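Local atomic coordinates of adherence and virulence protein A (Streptococcus pneumoniae, PDB entry 6PON), a protein that binds fibronectin and probably contributes to the adherence and virulence of the pneumococcus. Residues Gln29-Glu32 with Gln33-Val36. Residues are numbered along the deposited sequence; the frame is centred on the assembly and turned at random.
Sequences QPFE and QELV
Phe31 and Glu34 meet at the two ends of a type I beta turn, with Glu32 and Gln33 at its corners. Glu34 N donates to Phe31 O at 3.2 Å. The bond is fairly straight at the hydrogen (164°), but the donor sits well above the carbonyl plane, not on a lone pair.

A second polar link crosses the inside of the loop. Gln29 NE2 donates to Glu32 O at 2.6 Å; the acceptor lies close to the plane of the Gln29 amide, and the donor is modestly tilted from the Glu32 carbonyl plane. The Gln29 chain is fully extended, with CG anti to the backbone N (chi1 -180°), and this length carries the amide across to the turn. Its OE1 is bonded to Ser73 OG, so both ends of the amide are used and its rotation is fixed. The near part of Gln29 rests against Glu34 O: Gln29 CA makes a CH...O contact with it at 3.4 Å. Gln29 CG is also close, at 3.5 Å from Glu34 O.

The Phe31 and Glu34 side chains run side by side in the same direction. Glu34 OE2 approaches Phe31 CD2 obliquely, at 3.5 Å, and the carboxylate stands nearly perpendicular to the ring (86°). The other oxygen, Glu34 OE1, is bonded to Ser51 OG.

An apolar contact lies at the open end of the loop, away from the turn. Pro30 CG touches Val36 CG2 at 3.6 Å, the two side chains crossing at about a right angle.

The loop joins strand 23-28 to strand 34-41, forming a beta hairpin in the antiparallel four-stranded sheet. Val36 pairs with Asn28 on one side, and Leu35 pairs with Leu50 of strand 44-51 on the other. Gln29 and Leu35 both pack on helix 74-83.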
# COMPACT_ATOMS: atom_id res chain seq x y z
N GLN B 29 -42.90 20.64 10.43
CA GLN B 29 -42.69 19.28 10.93
C GLN B 29 -43.66 18.35 10.19
O GLN B 29 -44.71 17.98 10.74
CB GLN B 29 -42.92 19.24 12.44
CG GLN B 29 -42.75 17.90 13.14
CD GLN B 29 -42.95 18.02 14.66
OE1 GLN B 29 -43.36 19.07 15.15
NE2 GLN B 29 -42.65 16.94 15.39
N PRO B 30 -43.35 17.97 8.95
CA PRO B 30 -44.29 17.11 8.20
C PRO B 30 -44.54 15.76 8.85
O PRO B 30 -45.68 15.30 8.89
CB PRO B 30 -43.65 16.97 6.81
CG PRO B 30 -42.28 17.49 6.93
CD PRO B 30 -42.20 18.39 8.13
N PHE B 31 -43.51 15.12 9.39
CA PHE B 31 -43.69 13.91 10.18
C PHE B 31 -43.17 14.16 11.59
O PHE B 31 -42.49 15.16 11.85
CB PHE B 31 -42.98 12.72 9.52
CG PHE B 31 -43.47 12.46 8.14
CD1 PHE B 31 -44.67 11.80 7.93
CD2 PHE B 31 -42.74 12.91 7.04
CE1 PHE B 31 -45.13 11.56 6.63
CE2 PHE B 31 -43.19 12.68 5.75
CZ PHE B 31 -44.39 12.00 5.55
N GLU B 32 -43.49 13.23 12.50
CA GLU B 32 -43.23 13.47 13.91
C GLU B 32 -41.76 13.77 14.17
O GLU B 32 -41.42 14.71 14.91
CB GLU B 32 -43.69 12.27 14.74
CG GLU B 32 -43.95 12.61 16.20
CD GLU B 32 -45.29 13.33 16.39
OE1 GLU B 32 -46.22 12.72 16.96
OE2 GLU B 32 -45.42 14.50 15.98
N GLN B 33 -40.86 13.00 13.56
CA GLN B 33 -39.44 13.16 13.83
C GLN B 33 -38.69 13.77 12.66
O GLN B 33 -37.50 13.51 12.47
CB GLN B 33 -38.81 11.82 14.21
CG GLN B 33 -39.71 10.92 15.03
CD GLN B 33 -39.21 9.49 15.01
OE1 GLN B 33 -38.26 9.15 15.73
NE2 GLN B 33 -39.80 8.65 14.14
N GLU B 34 -39.38 14.57 11.86
CA GLU B 34 -38.74 15.19 10.71
C GLU B 34 -38.99 16.68 10.71
O GLU B 34 -40.10 17.14 11.01
CB GLU B 34 -39.22 14.54 9.41
CG GLU B 34 -39.10 13.03 9.42
CD GLU B 34 -38.90 12.45 8.05
OE1 GLU B 34 -38.37 11.32 7.97
OE2 GLU B 34 -39.26 13.10 7.04
N LEU B 35 -37.96 17.44 10.37
CA LEU B 35 -38.02 18.89 10.33
C LEU B 35 -37.57 19.35 8.95
O LEU B 35 -36.54 18.89 8.46
CB LEU B 35 -37.11 19.50 11.42
CG LEU B 35 -36.90 21.01 11.41
CD1 LEU B 35 -38.19 21.73 11.83
CD2 LEU B 35 -35.71 21.43 12.28
N VAL B 36 -38.35 20.24 8.33
CA VAL B 36 -38.05 20.79 7.01
C VAL B 36 -37.98 22.31 7.10
O VAL B 36 -38.91 22.95 7.59
CB VAL B 36 -39.09 20.35 5.97
CG1 VAL B 36 -38.80 21.00 4.62
CG2 VAL B 36 -39.09 18.85 5.84